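Local coordinates for protein dual function macrocyclase-peptidase POPB (Galerina marginata, PDB 5N4B) that cleaves peptide bonds after proline residues and cyclises the trimmed precursor peptide in the biosynthesis of the amanitin family of mushroom toxins, at residues A[157-162]-A[170-175]; A[194-199]-A[238-243]; A[146-151]-A[204-209]; A[198-203]-A[217-222]. The protein carries 1 engineered substitution. One frame throughout, in Å; residues are numbered along the deposited sequence.

Interaction 1: residues A[157-162]-A[170-175]; sequences FFAYAV and STIYVR
Phe-158, Tyr-160 and Val-162 pair with Arg-175, Tyr-173 and Thr-171 in an antiparallel beta hairpin, the two central strands of one four-stranded blade of the beta-propeller. Each is a hydrogen-bonded pair, giving six backbone bonds; the one from Tyr-173 N to Tyr-160 O, 2.9 Å long, is almost straight at 173°. Ala-159 with Val-174 and Ala-161 with Ile-172 are the intervening non-hydrogen-bonded pairs. Apolar packing divides between the two faces. On one, the small Ala-159 lies beside Ile-172, its CB 4.1 Å from Ile-172 CG2. On the other, the CB of Tyr-173 sits over a face of the Tyr-160 ring, a CH-pi contact 3.8 Å from the centroid, while Val-162 CG2 meets the edge of the Tyr-173 ring. The polar contact depends on torsion: with chi1 at 53°, CG of Tyr-160 stands between the backbone N and the carbonyl carbon, which leans the ring across the partner strand. Its hydroxyl thereby meets Arg-175, whose guanidinium also forms a salt bridge with Asp-191. At the far end a water donates to Val-162 O and also bonds Thr-171 OG1. Arg-175 NH1 donates to Tyr-160 OH over 2.9 Å, the oxygen lying within 3° of the guanidinium plane.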
loop_
_atom_site.group_PDB
_atom_site.type_symbol
_atom_site.label_atom_id
_atom_site.label_comp_id
_atom_site.label_asym_id
_atom_site.label_seq_id
_atom_site.Cartn_x
_atom_site.Cartn_y
_atom_site.Cartn_z
ATOM N N PHE A 157 -8.485 8.808 25.240
ATOM C CA PHE A 157 -8.793 9.592 24.071
ATOM C C PHE A 157 -8.532 8.786 22.817
ATOM O O PHE A 157 -7.726 7.854 22.805
ATOM C CB PHE A 157 -8.018 10.922 24.013
ATOM C CG PHE A 157 -8.447 11.884 25.067
ATOM C CD1 PHE A 157 -9.660 12.495 24.977
ATOM C CD2 PHE A 157 -7.683 12.083 26.184
ATOM C CE1 PHE A 157 -10.089 13.379 25.961
ATOM C CE2 PHE A 157 -8.115 12.968 27.161
ATOM C CZ PHE A 157 -9.294 13.583 27.046
ATOM N N PHE A 158 -9.249 9.162 21.767
ATOM C CA PHE A 158 -9.166 8.537 20.458
ATOM C C PHE A 158 -8.978 9.640 19.441
ATOM O O PHE A 158 -9.858 10.486 19.275
ATOM C CB PHE A 158 -10.454 7.765 20.193
ATOM C CG PHE A 158 -10.560 7.107 18.822
ATOM C CD1 PHE A 158 -9.765 6.008 18.500
ATOM C CD2 PHE A 158 -11.471 7.544 17.877
ATOM C CE1 PHE A 158 -9.926 5.362 17.306
ATOM C CE2 PHE A 158 -11.608 6.893 16.676
ATOM C CZ PHE A 158 -10.834 5.849 16.371
ATOM N N ALA A 159 -7.848 9.647 18.770
ATOM C CA ALA A 159 -7.562 10.611 17.710
ATOM C C ALA A 159 -7.843 9.955 16.366
ATOM O O ALA A 159 -7.517 8.784 16.176
ATOM C CB ALA A 159 -6.116 11.066 17.777
ATOM N N TYR A 160 -8.482 10.677 15.456
ATOM C CA TYR A 160 -8.884 10.081 14.199
ATOM C C TYR A 160 -8.793 11.086 13.076
ATOM O O TYR A 160 -9.245 12.226 13.224
ATOM C CB TYR A 160 -10.278 9.474 14.259
ATOM C CG TYR A 160 -11.375 10.378 14.740
ATOM C CD1 TYR A 160 -11.540 10.618 16.100
ATOM C CD2 TYR A 160 -12.351 10.894 13.885
ATOM C CE1 TYR A 160 -12.584 11.396 16.587
ATOM C CE2 TYR A 160 -13.421 11.668 14.384
ATOM C CZ TYR A 160 -13.518 11.879 15.753
ATOM O OH TYR A 160 -14.586 12.612 16.279
ATOM N N ALA A 161 -8.204 10.672 11.976
ATOM C CA ALA A 161 -7.978 11.498 10.803
ATOM C C ALA A 161 -9.083 11.267 9.792
ATOM O O ALA A 161 -9.381 10.109 9.443
ATOM C CB ALA A 161 -6.622 11.163 10.168
ATOM N N VAL A 162 -9.666 12.358 9.307
ATOM C CA VAL A 162 -10.825 12.320 8.425
ATOM C C VAL A 162 -10.484 13.033 7.130
ATOM O O VAL A 162 -9.939 14.132 7.142
ATOM C CB VAL A 162 -12.018 12.996 9.101
ATOM C CG1 VAL A 162 -13.214 12.987 8.160
ATOM C CG2 VAL A 162 -12.349 12.256 10.425
ATOM N N SER A 170 -5.926 15.604 5.357
ATOM C CA SER A 170 -6.842 15.111 6.370
ATOM C C SER A 170 -6.874 16.040 7.569
ATOM O O SER A 170 -6.002 16.892 7.760
ATOM C CB SER A 170 -6.444 13.715 6.858
ATOM O OG SER A 170 -6.401 12.805 5.765
ATOM N N THR A 171 -7.904 15.889 8.389
ATOM C CA THR A 171 -8.104 16.654 9.615
ATOM C C THR A 171 -8.221 15.675 10.764
ATOM O O THR A 171 -8.959 14.679 10.681
ATOM C CB THR A 171 -9.367 17.532 9.527
ATOM O OG1 THR A 171 -9.232 18.373 8.367
ATOM C CG2 THR A 171 -9.555 18.324 10.762
ATOM N N ILE A 172 -7.468 15.924 11.826
ATOM C CA ILE A 172 -7.474 15.052 12.998
ATOM C C ILE A 172 -8.407 15.659 14.020
ATOM O O ILE A 172 -8.309 16.853 14.364
ATOM C CB ILE A 172 -6.078 14.856 13.595
ATOM C CG1 ILE A 172 -5.108 14.300 12.548
ATOM C CG2 ILE A 172 -6.195 13.910 14.780
ATOM C CD1 ILE A 172 -3.646 14.333 13.052
ATOM N N TYR A 173 -9.312 14.822 14.516
ATOM C CA TYR A 173 -10.241 15.110 15.592
ATOM C C TYR A 173 -9.914 14.213 16.777
ATOM O O TYR A 173 -9.182 13.222 16.648
ATOM C CB TYR A 173 -11.719 14.896 15.148
ATOM C CG TYR A 173 -12.098 15.795 14.013
ATOM C CD1 TYR A 173 -12.484 17.098 14.253
ATOM C CD2 TYR A 173 -12.016 15.365 12.708
ATOM C CE1 TYR A 173 -12.814 17.914 13.215
ATOM C CE2 TYR A 173 -12.339 16.196 11.653
ATOM C CZ TYR A 173 -12.746 17.478 11.929
ATOM O OH TYR A 173 -13.037 18.331 10.867
ATOM N N VAL A 174 -10.419 14.599 17.957
ATOM C CA VAL A 174 -10.174 13.871 19.182
ATOM C C VAL A 174 -11.483 13.738 19.937
ATOM O O VAL A 174 -12.233 14.719 20.101
ATOM C CB VAL A 174 -9.133 14.557 20.079
ATOM C CG1 VAL A 174 -8.820 13.704 21.348
ATOM C CG2 VAL A 174 -7.872 14.898 19.293
ATOM N N ARG A 175 -11.722 12.546 20.440
ATOM C CA ARG A 175 -12.887 12.307 21.283
ATOM C C ARG A 175 -12.541 11.398 22.449
ATOM O O ARG A 175 -11.625 10.585 22.397
ATOM C CB ARG A 175 -14.098 11.714 20.519
ATOM C CG ARG A 175 -13.846 10.277 20.062
ATOM C CD ARG A 175 -14.831 9.800 19.013
ATOM N NE ARG A 175 -16.200 9.961 19.443
ATOM C CZ ARG A 175 -17.048 10.875 18.980
ATOM N NH1 ARG A 175 -16.750 11.726 18.017
ATOM N NH2 ARG A 175 -18.246 10.943 19.522
HETATM O O HOH W 1 -10.483 16.693 6.380
#

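Interaction 2: residues A[194-199]-A[238-243]; sequences LSDEVK and CYHKVG
A histidine-carboxylate hydrogen bond, here away from the catalytic residues, ties one blade of the beta-propeller to the next through Asp-196 and His-240. His-240 NE2 donates to Asp-196 OD2 at 2.6 Å with an angle of 164°. The oxygen lies close to the imidazole plane, whereas the ring reaches it on the anti side and somewhat out of the carboxylate plane; the two flat groups stand 82° apart. The same OD2 uses its syn lone pair for Gly-243 N, 2.8 Å away, so a single buried oxygen holds both a side chain and a backbone amide. Because ND1 of His-240 is bonded to Asp-249, the ring is held at both nitrogens, an environment that would probably favour the protonated imidazolium. Val-198 covers one face of the ring: its CG2 is anti to the carbonyl carbon and stands over the ring centre, 3.6 Å from the centroid and 9° off the normal. Farther along, Leu-194 CD1 meets Val-242 CG1 at 3.5 Å, the two side chains crossing at about a right angle. The segment 194-199 leads into strand 198-201, the outermost strand of its blade beside strand 170-176, while His-240 belongs to strand 236-241, flanked in the next blade by strands 214-219 and 250-254.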
loop_
_atom_site.group_PDB
_atom_site.type_symbol
_atom_site.label_atom_id
_atom_site.label_comp_id
_atom_site.label_asym_id
_atom_site.label_seq_id
_atom_site.Cartn_x
_atom_site.Cartn_y
_atom_site.Cartn_z
ATOM N N LEU A 194 -14.279 16.573 21.142
ATOM C CA LEU A 194 -13.737 17.862 21.558
ATOM C C LEU A 194 -13.696 18.848 20.398
ATOM O O LEU A 194 -13.810 18.472 19.244
ATOM C CB LEU A 194 -12.302 17.639 22.035
ATOM C CG LEU A 194 -12.070 16.665 23.153
ATOM C CD1 LEU A 194 -10.583 16.678 23.533
ATOM C CD2 LEU A 194 -12.898 17.017 24.355
ATOM N N SER A 195 -13.540 20.162 20.702
ATOM C CA SER A 195 -13.514 21.132 19.615
ATOM C C SER A 195 -12.200 21.119 18.844
ATOM O O SER A 195 -12.109 21.782 17.799
ATOM C CB SER A 195 -13.774 22.545 20.137
ATOM O OG SER A 195 -12.758 22.837 21.055
ATOM N N ASP A 196 -11.201 20.357 19.318
ATOM C CA ASP A 196 -9.910 20.261 18.636
ATOM C C ASP A 196 -10.115 19.932 17.163
ATOM O O ASP A 196 -10.834 18.997 16.836
ATOM C CB ASP A 196 -9.097 19.123 19.235
ATOM C CG ASP A 196 -8.791 19.298 20.724
ATOM O OD1 ASP A 196 -9.662 19.782 21.476
ATOM O OD2 ASP A 196 -7.679 18.888 21.153
ATOM N N GLU A 197 -9.440 20.654 16.276
ATOM C CA GLU A 197 -9.494 20.378 14.849
ATOM C C GLU A 197 -8.105 20.615 14.273
ATOM O O GLU A 197 -7.663 21.756 14.132
ATOM C CB GLU A 197 -10.543 21.255 14.170
ATOM C CG GLU A 197 -10.647 20.986 12.687
ATOM C CD GLU A 197 -11.847 21.666 12.048
ATOM O OE1 GLU A 197 -11.902 22.916 12.115
ATOM O OE2 GLU A 197 -12.757 20.950 11.556
ATOM N N VAL A 198 -7.404 19.547 13.963
ATOM C CA VAL A 198 -6.008 19.615 13.573
ATOM C C VAL A 198 -5.927 19.412 12.054
ATOM O O VAL A 198 -5.958 18.277 11.560
ATOM C CB VAL A 198 -5.193 18.589 14.365
ATOM C CG1 VAL A 198 -3.761 18.594 13.946
ATOM C CG2 VAL A 198 -5.314 18.866 15.851
ATOM N N LYS A 199 -5.863 20.494 11.303
ATOM C CA LYS A 199 -5.939 20.485 9.851
ATOM C C LYS A 199 -4.559 20.296 9.227
ATOM O O LYS A 199 -3.499 20.430 9.869
ATOM C CB LYS A 199 -6.540 21.805 9.363
ATOM C CG LYS A 199 -8.031 21.917 9.755
ATOM C CD LYS A 199 -8.652 23.232 9.288
ATOM C CE LYS A 199 -8.672 23.353 7.758
ATOM N NZ LYS A 199 -9.563 22.412 7.025
ATOM N N CYS A 238 4.725 18.505 14.102
ATOM C CA CYS A 238 4.070 19.334 15.084
ATOM C C CYS A 238 3.548 18.489 16.225
ATOM O O CYS A 238 3.438 17.249 16.116
ATOM C CB CYS A 238 2.888 20.081 14.468
ATOM S SG CYS A 238 3.381 21.307 13.242
ATOM N N TYR A 239 3.235 19.176 17.320
ATOM C CA TYR A 239 2.649 18.573 18.508
ATOM C C TYR A 239 1.364 19.290 18.869
ATOM O O TYR A 239 1.347 20.523 18.970
ATOM C CB TYR A 239 3.642 18.620 19.676
ATOM C CG TYR A 239 3.102 18.132 20.961
ATOM C CD1 TYR A 239 2.983 16.775 21.275
ATOM C CD2 TYR A 239 2.701 19.079 21.898
ATOM C CE1 TYR A 239 2.453 16.415 22.550
ATOM C CE2 TYR A 239 2.180 18.726 23.089
ATOM C CZ TYR A 239 2.071 17.439 23.416
ATOM O OH TYR A 239 1.521 17.230 24.682
ATOM N N HIS A 240 0.287 18.523 19.024
ATOM C CA HIS A 240 -1.018 19.016 19.428
ATOM C C HIS A 240 -1.344 18.557 20.839
ATOM O O HIS A 240 -1.334 17.351 21.116
ATOM C CB HIS A 240 -2.099 18.488 18.486
ATOM C CG HIS A 240 -3.456 18.918 18.900
ATOM N ND1 HIS A 240 -3.832 20.238 18.863
ATOM C CD2 HIS A 240 -4.468 18.260 19.495
ATOM C CE1 HIS A 240 -5.057 20.367 19.347
ATOM N NE2 HIS A 240 -5.474 19.177 19.734
ATOM N N LYS A 241 -1.637 19.515 21.737
ATOM C CA LYS A 241 -2.085 19.216 23.084
ATOM C C LYS A 241 -3.599 19.020 23.086
ATOM O O LYS A 241 -4.349 19.855 22.554
ATOM C CB LYS A 241 -1.670 20.370 23.994
ATOM C CG LYS A 241 -2.166 20.204 25.410
ATOM C CD LYS A 241 -1.680 21.361 26.279
ATOM C CE LYS A 241 -2.149 21.146 27.699
ATOM N NZ LYS A 241 -2.028 22.421 28.483
ATOM N N VAL A 242 -4.057 17.911 23.661
ATOM C CA VAL A 242 -5.498 17.658 23.727
ATOM C C VAL A 242 -6.191 18.772 24.469
ATOM O O VAL A 242 -5.730 19.222 25.525
ATOM C CB VAL A 242 -5.773 16.312 24.398
ATOM C CG1 VAL A 242 -7.253 16.089 24.581
ATOM C CG2 VAL A 242 -5.216 15.189 23.570
ATOM N N GLY A 243 -7.338 19.199 23.926
ATOM C CA GLY A 243 -8.138 20.244 24.551
ATOM C C GLY A 243 -7.746 21.643 24.173
ATOM O O GLY A 243 -8.085 22.588 24.907
#

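Interaction 3: residues A[146-151]-A[204-209]; sequences MVLCKF and STIIWT
Lys-150 NZ makes two hydrogen bonds toward 204-209, one to the carbonyl of Ile-206 and one to a water. It donates to Ile-206 O over 2.9 Å, approaching nearly in line with the carbonyl bond, and the water that accepts the second bond from NZ also accepts from Trp-208 N, giving a bridge back to the same segment. With CG anti to the backbone N (chi1 -163°), the lysine sets CG 3.6 Å from Trp-208 CD1; bends at chi2 and chi4 then bring NZ back to Ile-206 O. The indole runs in the other direction, the two side chains sliding past each other. Trp-208 NE1 donates to Lys-150 O at 3.0 Å with an angle of 159°; the oxygen lies near the indole plane, but the N-H arrives from above the carbonyl plane, 66° out of it. Lys-150 CB touches Ile-206 CG2 at 3.9 Å, and Leu-148 CD2 meets Ile-206 CG1 at 4.2 Å. Lys-150 also packs on an acidic side chain of the bound peptide, and Phe-151 bonds its backbone. Strand 144-151, an outermost strand of its blade beside strand 157-164, here meets the segment entering strand 207-208, which begins the next propeller blade and pairs with strand 214-219.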
loop_
_atom_site.group_PDB
_atom_site.type_symbol
_atom_site.label_atom_id
_atom_site.label_comp_id
_atom_site.label_asym_id
_atom_site.label_seq_id
_atom_site.Cartn_x
_atom_site.Cartn_y
_atom_site.Cartn_z
ATOM N N MET A 146 -12.618 7.807 7.478
ATOM C CA MET A 146 -11.565 7.789 8.469
ATOM C C MET A 146 -10.383 7.077 7.847
ATOM O O MET A 146 -10.497 5.923 7.430
ATOM C CB MET A 146 -12.009 7.081 9.736
ATOM C CG MET A 146 -10.922 7.120 10.812
ATOM S SD MET A 146 -11.259 6.086 12.210
ATOM C CE MET A 146 -10.894 4.481 11.516
ATOM N N VAL A 147 -9.269 7.760 7.791
ATOM C CA VAL A 147 -8.109 7.238 7.100
ATOM C C VAL A 147 -6.998 6.772 8.029
ATOM O O VAL A 147 -6.099 6.047 7.583
ATOM C CB VAL A 147 -7.564 8.228 6.060
ATOM C CG1 VAL A 147 -8.605 8.514 5.026
ATOM C CG2 VAL A 147 -7.124 9.518 6.702
ATOM N N LEU A 148 -7.029 7.130 9.295
ATOM C CA LEU A 148 -6.042 6.701 10.274
ATOM C C LEU A 148 -6.618 6.995 11.657
ATOM O O LEU A 148 -7.362 7.956 11.818
ATOM C CB LEU A 148 -4.723 7.512 10.101
ATOM C CG LEU A 148 -3.511 7.007 10.803
ATOM C CD1 LEU A 148 -3.127 5.690 10.176
ATOM C CD2 LEU A 148 -2.367 8.007 10.613
ATOM N N CYS A 149 -6.226 6.212 12.659
ATOM C CA CYS A 149 -6.627 6.488 14.026
ATOM C C CYS A 149 -5.617 5.964 15.023
ATOM O O CYS A 149 -4.790 5.080 14.726
ATOM C CB CYS A 149 -8.041 5.987 14.325
ATOM S SG CYS A 149 -8.197 4.199 14.334
ATOM N N LYS A 150 -5.710 6.504 16.240
ATOM C CA LYS A 150 -4.759 6.142 17.299
ATOM C C LYS A 150 -5.349 6.511 18.649
ATOM O O LYS A 150 -5.620 7.693 18.912
ATOM C CB LYS A 150 -3.408 6.866 17.088
ATOM C CG LYS A 150 -2.248 6.249 17.869
ATOM C CD LYS A 150 -1.817 4.938 17.164
ATOM C CE LYS A 150 -0.511 4.406 17.528
ATOM N NZ LYS A 150 0.620 5.299 17.073
ATOM N N PHE A 151 -5.493 5.520 19.528
ATOM C CA PHE A 151 -5.862 5.759 20.919
ATOM C C PHE A 151 -4.654 6.260 21.700
ATOM O O PHE A 151 -3.513 5.849 21.475
ATOM C CB PHE A 151 -6.324 4.467 21.570
ATOM C CG PHE A 151 -7.700 4.016 21.165
ATOM C CD1 PHE A 151 -8.849 4.568 21.695
ATOM C CD2 PHE A 151 -7.816 2.979 20.264
ATOM C CE1 PHE A 151 -10.106 4.097 21.341
ATOM C CE2 PHE A 151 -9.106 2.500 19.944
ATOM C CZ PHE A 151 -10.223 3.090 20.480
ATOM N N SER A 204 2.189 11.185 7.617
ATOM C CA SER A 204 2.818 10.612 8.805
ATOM C C SER A 204 1.783 9.823 9.591
ATOM O O SER A 204 0.604 9.811 9.263
ATOM C CB SER A 204 3.490 11.673 9.707
ATOM O OG SER A 204 2.564 12.323 10.602
ATOM N N THR A 205 2.279 9.139 10.611
ATOM C CA THR A 205 1.448 8.519 11.634
ATOM C C THR A 205 1.034 9.573 12.674
ATOM O O THR A 205 1.530 10.704 12.676
ATOM C CB THR A 205 2.251 7.384 12.304
ATOM O OG1 THR A 205 3.541 7.864 12.675
ATOM C CG2 THR A 205 2.403 6.210 11.335
ATOM N N ILE A 206 0.124 9.176 13.564
ATOM C CA ILE A 206 -0.219 9.939 14.762
ATOM C C ILE A 206 0.501 9.276 15.923
ATOM O O ILE A 206 0.265 8.089 16.201
ATOM C CB ILE A 206 -1.734 9.933 14.997
ATOM C CG1 ILE A 206 -2.476 10.641 13.859
ATOM C CG2 ILE A 206 -2.094 10.514 16.342
ATOM C CD1 ILE A 206 -3.920 10.483 13.861
ATOM N N ILE A 207 1.338 10.053 16.646
ATOM C CA ILE A 207 2.213 9.513 17.693
ATOM C C ILE A 207 1.935 10.228 19.010
ATOM O O ILE A 207 2.358 11.361 19.219
ATOM C CB ILE A 207 3.680 9.634 17.291
ATOM C CG1 ILE A 207 3.948 8.833 16.020
ATOM C CG2 ILE A 207 4.596 9.164 18.411
ATOM C CD1 ILE A 207 3.857 7.347 16.169
ATOM N N TRP A 208 1.241 9.568 19.924
ATOM C CA TRP A 208 1.005 10.145 21.230
ATOM C C TRP A 208 2.267 10.160 22.065
ATOM O O TRP A 208 3.085 9.239 22.019
ATOM C CB TRP A 208 -0.021 9.317 21.991
ATOM C CG TRP A 208 -1.468 9.467 21.493
ATOM C CD1 TRP A 208 -2.086 8.733 20.503
ATOM C CD2 TRP A 208 -2.452 10.391 21.979
ATOM N NE1 TRP A 208 -3.380 9.162 20.331
ATOM C CE2 TRP A 208 -3.632 10.173 21.218
ATOM C CE3 TRP A 208 -2.466 11.385 22.964
ATOM C CZ2 TRP A 208 -4.793 10.880 21.431
ATOM C CZ3 TRP A 208 -3.636 12.113 23.159
ATOM C CH2 TRP A 208 -4.775 11.863 22.410
ATOM N N THR A 209 2.394 11.204 22.883
ATOM C CA THR A 209 3.333 11.145 23.975
ATOM C C THR A 209 2.791 10.214 25.062
ATOM O O THR A 209 1.570 10.009 25.200
ATOM C CB THR A 209 3.649 12.541 24.499
ATOM O OG1 THR A 209 2.438 13.256 24.768
ATOM C CG2 THR A 209 4.499 13.321 23.494
HETATM O O HOH W 2 0.853 6.683 19.576
#

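Interaction 4: residues A[198-203]-A[217-222]; sequences VKWFKF and YQRYPA
With chi1 near 179°, Gln-218 turns CG away from its own amide nitrogen and stays extended beyond it, carrying the amide to Lys-202. There NE2 donates to Lys-202 O at 3.0 Å, on a lone pair in the carbonyl plane and nearly straight at 171°, while Gln-218 OE1 is bonded to Tyr-263 N. Trp-200, its CG anti to the carbonyl carbon, lays its indole over Ala-222, whose CA is 3.8 Å from the centroid of the five-membered ring. The Arg-219 guanidinium lies close to the indole, NH2 3.4 Å from Trp-200 CD1 and the planes 21° apart, held in place by NE and NH2, both bonded to Tyr-220 O. Val-198 CG1 presses on a face of Tyr-217, 3.3 Å from CZ. Backbone bonds join Tyr-220 N to Trp-200 O and Lys-202 N to Gln-218 O. Phe-203 meets the catalytic His-699 ring; the Lys-202 side chain lies about 4 Å from that of His-699, its NZ held by Asp-168 and Asp-232. Trp-200 and Phe-201 both face Ser-170, forming a G1 beta bulge, where the edge strand of one propeller blade turns toward the next.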
loop_
_atom_site.group_PDB
_atom_site.type_symbol
_atom_site.label_atom_id
_atom_site.label_comp_id
_atom_site.label_asym_id
_atom_site.label_seq_id
_atom_site.Cartn_x
_atom_site.Cartn_y
_atom_site.Cartn_z
ATOM N N VAL A 198 -7.404 19.547 13.963
ATOM C CA VAL A 198 -6.008 19.615 13.573
ATOM C C VAL A 198 -5.927 19.412 12.054
ATOM O O VAL A 198 -5.958 18.277 11.560
ATOM C CB VAL A 198 -5.193 18.589 14.365
ATOM C CG1 VAL A 198 -3.761 18.594 13.946
ATOM C CG2 VAL A 198 -5.314 18.866 15.851
ATOM N N LYS A 199 -5.863 20.494 11.303
ATOM C CA LYS A 199 -5.939 20.485 9.851
ATOM C C LYS A 199 -4.559 20.296 9.227
ATOM O O LYS A 199 -3.499 20.430 9.869
ATOM C CB LYS A 199 -6.540 21.805 9.363
ATOM C CG LYS A 199 -8.031 21.917 9.755
ATOM C CD LYS A 199 -8.652 23.232 9.288
ATOM C CE LYS A 199 -8.672 23.353 7.758
ATOM N NZ LYS A 199 -9.563 22.412 7.025
ATOM N N TRP A 200 -4.586 19.965 7.935
ATOM C CA TRP A 200 -3.416 19.964 7.061
ATOM C C TRP A 200 -2.496 18.778 7.293
ATOM O O TRP A 200 -1.329 18.798 6.948
ATOM C CB TRP A 200 -2.642 21.308 7.127
ATOM C CG TRP A 200 -3.573 22.470 6.916
ATOM C CD1 TRP A 200 -3.983 23.370 7.854
ATOM C CD2 TRP A 200 -4.232 22.815 5.715
ATOM N NE1 TRP A 200 -4.862 24.248 7.305
ATOM C CE2 TRP A 200 -5.048 23.929 5.993
ATOM C CE3 TRP A 200 -4.219 22.294 4.419
ATOM C CZ2 TRP A 200 -5.816 24.560 5.008
ATOM C CZ3 TRP A 200 -5.008 22.894 3.460
ATOM C CH2 TRP A 200 -5.792 24.029 3.766
ATOM N N PHE A 201 -3.051 17.695 7.842
ATOM C CA PHE A 201 -2.306 16.500 8.197
ATOM C C PHE A 201 -2.121 15.612 6.974
ATOM O O PHE A 201 -3.082 15.313 6.239
ATOM C CB PHE A 201 -3.097 15.749 9.278
ATOM C CG PHE A 201 -2.627 14.330 9.571
ATOM C CD1 PHE A 201 -1.349 14.085 9.962
ATOM C CD2 PHE A 201 -3.500 13.263 9.499
ATOM C CE1 PHE A 201 -0.919 12.774 10.225
ATOM C CE2 PHE A 201 -3.094 11.975 9.794
ATOM C CZ PHE A 201 -1.816 11.736 10.171
ATOM N N LYS A 202 -0.894 15.139 6.766
ATOM C CA LYS A 202 -0.620 14.254 5.654
ATOM C C LYS A 202 0.747 13.605 5.820
ATOM O O LYS A 202 1.680 14.234 6.319
ATOM C CB LYS A 202 -0.634 15.050 4.334
ATOM C CG LYS A 202 -0.862 14.269 3.052
ATOM C CD LYS A 202 -0.944 15.209 1.856
ATOM C CE LYS A 202 -1.417 14.481 0.654
ATOM N NZ LYS A 202 -1.694 15.434 -0.488
ATOM N N PHE A 203 0.849 12.347 5.382
ATOM C CA PHE A 203 2.116 11.615 5.202
ATOM C C PHE A 203 2.870 11.324 6.494
ATOM O O PHE A 203 4.099 11.187 6.478
ATOM C CB PHE A 203 3.041 12.285 4.169
ATOM C CG PHE A 203 2.481 12.363 2.767
ATOM C CD1 PHE A 203 1.827 11.295 2.206
ATOM C CD2 PHE A 203 2.637 13.508 2.014
ATOM C CE1 PHE A 203 1.347 11.389 0.899
ATOM C CE2 PHE A 203 2.170 13.588 0.702
ATOM C CZ PHE A 203 1.505 12.511 0.176
ATOM N N TYR A 217 2.209 14.878 14.841
ATOM C CA TYR A 217 1.627 14.696 13.516
ATOM C C TYR A 217 2.345 15.624 12.541
ATOM O O TYR A 217 2.793 16.713 12.909
ATOM C CB TYR A 217 0.126 15.001 13.550
ATOM C CG TYR A 217 -0.183 16.460 13.729
ATOM C CD1 TYR A 217 -0.092 17.087 14.977
ATOM C CD2 TYR A 217 -0.458 17.233 12.638
ATOM C CE1 TYR A 217 -0.312 18.435 15.107
ATOM C CE2 TYR A 217 -0.663 18.596 12.760
ATOM C CZ TYR A 217 -0.566 19.195 13.988
ATOM O OH TYR A 217 -0.755 20.578 14.104
ATOM N N GLN A 218 2.429 15.192 11.285
ATOM C CA GLN A 218 3.018 16.002 10.228
ATOM C C GLN A 218 1.935 16.824 9.548
ATOM O O GLN A 218 0.879 16.305 9.166
ATOM C CB GLN A 218 3.731 15.148 9.206
ATOM C CG GLN A 218 4.331 16.003 8.078
ATOM C CD GLN A 218 5.257 15.185 7.246
ATOM O OE1 GLN A 218 6.465 15.352 7.322
ATOM N NE2 GLN A 218 4.720 14.231 6.492
ATOM N N ARG A 219 2.201 18.098 9.375
ATOM C CA ARG A 219 1.281 18.909 8.609
ATOM C C ARG A 219 2.006 19.817 7.628
ATOM O O ARG A 219 3.227 19.961 7.630
ATOM C CB ARG A 219 0.374 19.739 9.472
ATOM C CG ARG A 219 1.201 20.645 10.332
ATOM C CD ARG A 219 0.445 21.856 10.728
ATOM N NE ARG A 219 0.073 22.718 9.606
ATOM C CZ ARG A 219 -0.573 23.855 9.773
ATOM N NH1 ARG A 219 -0.907 24.248 11.001
ATOM N NH2 ARG A 219 -0.870 24.568 8.710
ATOM N N TYR A 220 1.226 20.384 6.769
ATOM C CA TYR A 220 1.682 21.239 5.694
ATOM C C TYR A 220 1.164 22.653 5.854
ATOM O O TYR A 220 0.244 22.882 6.644
ATOM C CB TYR A 220 1.259 20.642 4.367
ATOM C CG TYR A 220 2.110 19.446 4.035
ATOM C CD1 TYR A 220 3.301 19.601 3.328
ATOM C CD2 TYR A 220 1.793 18.181 4.504
ATOM C CE1 TYR A 220 4.107 18.524 3.020
ATOM C CE2 TYR A 220 2.617 17.105 4.210
ATOM C CZ TYR A 220 3.757 17.294 3.476
ATOM O OH TYR A 220 4.561 16.179 3.208
ATOM N N PRO A 221 1.711 23.621 5.120
ATOM C CA PRO A 221 1.200 24.982 5.229
ATOM C C PRO A 221 -0.247 25.043 4.807
ATOM O O PRO A 221 -0.663 24.347 3.869
ATOM C CB PRO A 221 2.094 25.773 4.274
ATOM C CG PRO A 221 3.401 24.975 4.249
ATOM C CD PRO A 221 2.947 23.541 4.326
ATOM N N ALA A 222 -1.006 25.890 5.513
ATOM C CA ALA A 222 -2.388 26.135 5.115
ATOM C C ALA A 222 -2.369 26.816 3.762
ATOM O O ALA A 222 -1.458 27.584 3.460
ATOM C CB ALA A 222 -3.085 27.027 6.149
#

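Overall arrangement
The four contacts show how a beta-propeller is built from bonds within blades and seams between them. Interaction 1 is the central hairpin of the blade formed by strands 144-151, 157-164, 170-176 and 198-201. Interactions 2, 3 and 4 each join that blade to the following one, strands 207-208, 214-219, 236-241 and 250-254. Centres lie about 8 Å from interaction 1 to interactions 2 and 3, and about 12 Å for every other pair. Along the chain, interaction 1 closes before interactions 2 and 4 open, whereas interaction 3 spans it and crosses both of them. Interactions 2 and 4 share Val-198 and Lys-199. Chain connections and seams thus bind the two blades into one wall, whose end near Ser-170, Lys-202 and Phe-203 approaches the catalytic histidine.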